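Local coordinates for protein photosystem II stability/assembly factor HCF136, chloroplastic (Cyanidioschyzon merolae, PDB 5OJ3) that probably supports photosystem II biogenesis, acting in assembly of an early intermediate that includes D2 and cytochrome b559, at residues W329-F339 with Y364-Q372. Residues are numbered along the deposited sequence; the frame is centred on the assembly and turned at random.
Sequences WETIRGGGLGF and YGILDVAFQ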
ATOM      1  N   TRP A 329      -1.213   1.966  11.951  1.00 38.06           N
ATOM      2  CA  TRP A 329      -2.667   1.989  11.946  1.00 39.69           C
ATOM      3  C   TRP A 329      -3.180   0.639  11.468  1.00 39.66           C
ATOM      4  O   TRP A 329      -2.512  -0.068  10.709  1.00 38.65           O
ATOM      5  CB  TRP A 329      -3.217   3.102  11.045  1.00 39.65           C
ATOM      6  CG  TRP A 329      -2.841   2.964   9.598  1.00 38.67           C
ATOM      7  CD1 TRP A 329      -1.783   3.550   8.966  1.00 38.53           C
ATOM      8  CD2 TRP A 329      -3.521   2.187   8.601  1.00 39.85           C
ATOM      9  NE1 TRP A 329      -1.764   3.190   7.640  1.00 39.82           N
ATOM     10  CE2 TRP A 329      -2.819   2.352   7.391  1.00 39.42           C
ATOM     11  CE3 TRP A 329      -4.655   1.367   8.615  1.00 41.14           C
ATOM     12  CZ2 TRP A 329      -3.213   1.729   6.208  1.00 38.92           C
ATOM     13  CZ3 TRP A 329      -5.043   0.749   7.440  1.00 40.24           C
ATOM     14  CH2 TRP A 329      -4.324   0.933   6.254  1.00 39.48           C
ATOM     15  N   GLU A 330      -4.376   0.281  11.924  1.00 44.14           N
ATOM     16  CA  GLU A 330      -5.008  -0.958  11.504  1.00 46.23           C
ATOM     17  C   GLU A 330      -6.487  -0.704  11.271  1.00 48.79           C
ATOM     18  O   GLU A 330      -7.085   0.197  11.868  1.00 50.16           O
ATOM     19  CB  GLU A 330      -4.826  -2.081  12.535  1.00 47.05           C
ATOM     20  CG  GLU A 330      -5.615  -1.896  13.817  1.00 51.93           C
ATOM     21  CD  GLU A 330      -5.353  -3.006  14.815  1.00 57.63           C
ATOM     22  OE1 GLU A 330      -4.480  -3.857  14.541  1.00 58.18           O
ATOM     23  OE2 GLU A 330      -6.011  -3.025  15.875  1.00 62.37           O
ATOM     24  N   THR A 331      -7.067  -1.506  10.387  1.00 46.68           N
ATOM     25  CA  THR A 331      -8.490  -1.460  10.105  1.00 47.51           C
ATOM     26  C   THR A 331      -9.098  -2.811  10.427  1.00 49.61           C
ATOM     27  O   THR A 331      -8.639  -3.841   9.925  1.00 48.33           O
ATOM     28  CB  THR A 331      -8.750  -1.127   8.636  1.00 44.42           C
ATOM     29  OG1 THR A 331      -8.578   0.278   8.417  1.00 44.97           O
ATOM     30  CG2 THR A 331     -10.156  -1.546   8.246  1.00 54.12           C
ATOM     31  N   ILE A 332     -10.113  -2.804  11.256  1.00 54.47           N
ATOM     32  CA  ILE A 332     -10.757  -4.031  11.687  1.00 57.03           C
ATOM     33  C   ILE A 332     -11.998  -4.215  10.821  1.00 60.31           C
ATOM     34  O   ILE A 332     -12.614  -3.235  10.378  1.00 53.42           O
ATOM     35  CB  ILE A 332     -11.092  -3.951  13.190  1.00 58.06           C
ATOM     36  CG1 ILE A 332      -9.865  -3.535  14.023  1.00 56.30           C
ATOM     37  CG2 ILE A 332     -11.548  -5.273  13.697  1.00 52.49           C
ATOM     38  CD1 ILE A 332      -8.573  -4.290  13.720  1.00 52.70           C
ATOM     39  N   ARG A 333     -12.381  -5.465  10.566  1.00 60.72           N
ATOM     40  CA  ARG A 333     -13.576  -5.678   9.760  1.00 65.73           C
ATOM     41  C   ARG A 333     -14.814  -5.189  10.500  1.00 69.03           C
ATOM     42  O   ARG A 333     -14.920  -5.302  11.723  1.00 69.65           O
ATOM     43  CB  ARG A 333     -13.712  -7.136   9.318  1.00 69.69           C
ATOM     44  CG  ARG A 333     -12.686  -7.447   8.247  1.00 70.41           C
ATOM     45  CD  ARG A 333     -12.787  -8.769   7.523  1.00 75.44           C
ATOM     46  NE  ARG A 333     -12.333  -9.926   8.278  1.00 77.25           N
ATOM     47  CZ  ARG A 333     -11.812 -11.005   7.703  1.00 78.83           C
ATOM     48  NH1 ARG A 333     -11.663 -11.039   6.388  1.00 79.22           N
ATOM     49  NH2 ARG A 333     -11.415 -12.033   8.434  1.00 79.59           N
ATOM     50  N   GLY A 334     -15.748  -4.630   9.734  1.00 71.48           N
ATOM     51  CA  GLY A 334     -16.895  -3.948  10.296  1.00 73.15           C
ATOM     52  C   GLY A 334     -16.623  -2.544  10.789  1.00 70.05           C
ATOM     53  O   GLY A 334     -17.422  -2.009  11.563  1.00 68.49           O
ATOM     54  N   GLY A 335     -15.520  -1.927  10.371  1.00 64.20           N
ATOM     55  CA  GLY A 335     -15.302  -0.514  10.600  1.00 63.89           C
ATOM     56  C   GLY A 335     -14.372  -0.136  11.732  1.00 61.43           C
ATOM     57  O   GLY A 335     -14.246   1.059  12.027  1.00 63.05           O
ATOM     58  N   GLY A 336     -13.721  -1.101  12.375  1.00 57.47           N
ATOM     59  CA  GLY A 336     -12.793  -0.775  13.442  1.00 57.65           C
ATOM     60  C   GLY A 336     -11.600   0.024  12.953  1.00 57.02           C
ATOM     61  O   GLY A 336     -11.290   0.084  11.761  1.00 54.64           O
ATOM     62  N   LEU A 337     -10.915   0.646  13.911  1.00 59.17           N
ATOM     63  CA  LEU A 337      -9.771   1.491  13.605  1.00 57.44           C
ATOM     64  C   LEU A 337      -8.991   1.736  14.889  1.00 55.99           C
ATOM     65  O   LEU A 337      -9.582   2.037  15.929  1.00 52.57           O
ATOM     66  CB  LEU A 337     -10.229   2.818  12.984  1.00 51.97           C
ATOM     67  CG  LEU A 337      -9.191   3.873  12.594  1.00 50.84           C
ATOM     68  CD1 LEU A 337      -8.127   3.277  11.679  1.00 47.47           C
ATOM     69  CD2 LEU A 337      -9.867   5.065  11.931  1.00 53.68           C
ATOM     70  N   GLY A 338      -7.669   1.610  14.807  1.00 40.93           N
ATOM     71  CA  GLY A 338      -6.813   1.848  15.954  1.00 39.29           C
ATOM     72  C   GLY A 338      -5.427   2.269  15.515  1.00 36.65           C
ATOM     73  O   GLY A 338      -5.006   2.012  14.383  1.00 33.37           O
ATOM     74  N   PHE A 339      -4.713   2.913  16.436  1.00 36.03           N
ATOM     75  CA  PHE A 339      -3.352   3.369  16.198  1.00 36.13           C
ATOM     76  C   PHE A 339      -2.490   3.031  17.406  1.00 40.84           C
ATOM     77  O   PHE A 339      -2.991   2.819  18.512  1.00 42.26           O
ATOM     78  CB  PHE A 339      -3.298   4.882  15.922  1.00 36.11           C
ATOM     79  CG  PHE A 339      -4.426   5.380  15.067  1.00 35.59           C
ATOM     80  CD1 PHE A 339      -4.274   5.494  13.696  1.00 33.21           C
ATOM     81  CD2 PHE A 339      -5.644   5.723  15.631  1.00 38.05           C
ATOM     82  CE1 PHE A 339      -5.314   5.943  12.904  1.00 35.18           C
ATOM     83  CE2 PHE A 339      -6.689   6.175  14.845  1.00 37.02           C
ATOM     84  CZ  PHE A 339      -6.525   6.285  13.481  1.00 37.22           C
ATOM     85  N   TYR A 364     -19.968  -0.109   7.882  1.00 72.81           N
ATOM     86  CA  TYR A 364     -19.103  -0.167   6.718  1.00 66.49           C
ATOM     87  C   TYR A 364     -17.641  -0.260   7.136  1.00 63.02           C
ATOM     88  O   TYR A 364     -17.210   0.377   8.097  1.00 62.70           O
ATOM     89  CB  TYR A 364     -19.345   1.069   5.859  1.00 64.23           C
ATOM     90  CG  TYR A 364     -20.701   1.042   5.194  1.00 67.48           C
ATOM     91  CD1 TYR A 364     -20.936   0.233   4.092  1.00 67.33           C
ATOM     92  CD2 TYR A 364     -21.755   1.805   5.686  1.00 70.74           C
ATOM     93  CE1 TYR A 364     -22.174   0.195   3.486  1.00 68.10           C
ATOM     94  CE2 TYR A 364     -23.000   1.773   5.085  1.00 62.87           C
ATOM     95  CZ  TYR A 364     -23.201   0.966   3.984  1.00 68.46           C
ATOM     96  OH  TYR A 364     -24.430   0.919   3.370  1.00 71.14           O
ATOM     97  N   GLY A 365     -16.882  -1.078   6.420  1.00 61.08           N
ATOM     98  CA  GLY A 365     -15.488  -1.289   6.744  1.00 56.16           C
ATOM     99  C   GLY A 365     -14.578  -0.243   6.126  1.00 52.48           C
ATOM    100  O   GLY A 365     -14.828   0.264   5.036  1.00 51.56           O
ATOM    101  N   ILE A 366     -13.511   0.085   6.849  1.00 51.19           N
ATOM    102  CA  ILE A 366     -12.499   0.999   6.336  1.00 49.82           C
ATOM    103  C   ILE A 366     -11.659   0.243   5.317  1.00 49.81           C
ATOM    104  O   ILE A 366     -11.404  -0.957   5.473  1.00 46.43           O
ATOM    105  CB  ILE A 366     -11.623   1.554   7.475  1.00 46.99           C
ATOM    106  CG1 ILE A 366     -12.476   2.169   8.591  1.00 50.10           C
ATOM    107  CG2 ILE A 366     -10.632   2.587   6.938  1.00 41.83           C
ATOM    108  CD1 ILE A 366     -13.299   3.353   8.160  1.00 50.93           C
ATOM    109  N   LEU A 367     -11.256   0.923   4.247  1.00 54.37           N
ATOM    110  CA  LEU A 367     -10.468   0.277   3.208  1.00 53.44           C
ATOM    111  C   LEU A 367      -9.033   0.769   3.129  1.00 53.53           C
ATOM    112  O   LEU A 367      -8.155  -0.005   2.745  1.00 55.82           O
ATOM    113  CB  LEU A 367     -11.144   0.458   1.842  1.00 53.30           C
ATOM    114  CG  LEU A 367     -12.585  -0.061   1.793  1.00 55.59           C
ATOM    115  CD1 LEU A 367     -13.326   0.449   0.569  1.00 57.39           C
ATOM    116  CD2 LEU A 367     -12.618  -1.582   1.842  1.00 56.42           C
ATOM    117  N   ASP A 368      -8.767   2.024   3.488  1.00 52.79           N
ATOM    118  CA  ASP A 368      -7.401   2.529   3.571  1.00 49.98           C
ATOM    119  C   ASP A 368      -7.401   3.841   4.346  1.00 50.01           C
ATOM    120  O   ASP A 368      -8.388   4.586   4.333  1.00 50.35           O
ATOM    121  CB  ASP A 368      -6.778   2.729   2.183  1.00 48.38           C
ATOM    122  CG  ASP A 368      -5.364   3.284   2.254  1.00 46.45           C
ATOM    123  OD1 ASP A 368      -4.969   4.040   1.342  1.00 46.90           O
ATOM    124  OD2 ASP A 368      -4.648   2.969   3.228  1.00 45.16           O
ATOM    125  N   VAL A 369      -6.279   4.113   5.012  1.00 49.07           N
ATOM    126  CA  VAL A 369      -6.095   5.303   5.834  1.00 46.17           C
ATOM    127  C   VAL A 369      -4.780   5.960   5.432  1.00 41.62           C
ATOM    128  O   VAL A 369      -3.773   5.275   5.227  1.00 40.61           O
ATOM    129  CB  VAL A 369      -6.094   4.955   7.338  1.00 45.73           C
ATOM    130  CG1 VAL A 369      -5.659   6.153   8.172  1.00 45.70           C
ATOM    131  CG2 VAL A 369      -7.466   4.462   7.771  1.00 45.46           C
ATOM    132  N   ALA A 370      -4.792   7.289   5.311  1.00 42.06           N
ATOM    133  CA  ALA A 370      -3.617   8.035   4.883  1.00 43.00           C
ATOM    134  C   ALA A 370      -3.546   9.359   5.630  1.00 42.96           C
ATOM    135  O   ALA A 370      -4.557  10.047   5.789  1.00 43.47           O
ATOM    136  CB  ALA A 370      -3.636   8.293   3.372  1.00 46.38           C
ATOM    137  N   PHE A 371      -2.346   9.702   6.093  1.00 43.50           N
ATOM    138  CA  PHE A 371      -2.105  10.952   6.799  1.00 44.79           C
ATOM    139  C   PHE A 371      -1.530  11.995   5.850  1.00 45.63           C
ATOM    140  O   PHE A 371      -0.634  11.697   5.054  1.00 44.58           O
ATOM    141  CB  PHE A 371      -1.142  10.763   7.977  1.00 44.64           C
ATOM    142  CG  PHE A 371      -1.728  10.006   9.142  1.00 47.32           C
ATOM    143  CD1 PHE A 371      -2.389   8.802   8.964  1.00 47.86           C
ATOM    144  CD2 PHE A 371      -1.633  10.523  10.427  1.00 49.42           C
ATOM    145  CE1 PHE A 371      -2.924   8.116  10.042  1.00 47.67           C
ATOM    146  CE2 PHE A 371      -2.173   9.846  11.507  1.00 48.77           C
ATOM    147  CZ  PHE A 371      -2.821   8.643  11.313  1.00 47.68           C
ATOM    148  N   GLN A 372      -2.042  13.224   5.950  1.00 46.52           N
ATOM    149  CA  GLN A 372      -1.441  14.365   5.268  1.00 48.55           C
ATOM    150  C   GLN A 372      -0.361  15.004   6.126  1.00 48.61           C
ATOM    151  O   GLN A 372       0.686  15.411   5.610  1.00 48.23           O
ATOM    152  CB  GLN A 372      -2.525  15.381   4.883  1.00 52.77           C
ATOM    153  CG  GLN A 372      -2.054  16.816   4.721  1.00 59.11           C
ATOM    154  CD  GLN A 372      -3.212  17.769   4.524  1.00 64.04           C
ATOM    155  OE1 GLN A 372      -4.313  17.538   5.026  1.00 64.51           O
ATOM    156  NE2 GLN A 372      -2.976  18.844   3.780  1.00 66.85           N
TER
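V369 lies over one face of the W329 indole in a CH-pi contact, its CB 4.0 Å from the centroid of the six-membered ring. The approach is nearly perpendicular, 12° off the ring normal. A chi1 of 62° tucks the indole in over its own backbone and turns that face to V369. D368 OD2 approaches the same ring obliquely, 3.5 Å from W329 CZ2, with the carboxylate turned 45° from the indole. On the next inward-facing position of strand 329-332, T331 crosses I366 at about a right angle, and T331 OG1 comes 3.4 Å from I366 CG2. L337 CD1 packs on the CG2 branch of V369, while F339 CE1 touches F371 CZ at the edge of the F371 ring, 4.0 Å away. With an alanine in place of W329 the indole under V369 is gone, and a gap would probably open between the two sheets beside V369 and D368. No hydrogen bond joins the segments. D368 is instead fixed by OD1, which accepts a bond from I412 N, and by a weak bond from V369 N to OD2. At the hairpin end, G335 and G336 both face I332 in a G1 beta bulge; there the turn lies against Y364 and G365, and S359 OG bonds G335 O. Strands 329-332 and 366-371 run nearly antiparallel, their axes 7.2 Å apart: face-to-face packing of two successive four-stranded blades of this seven-bladed beta-propeller.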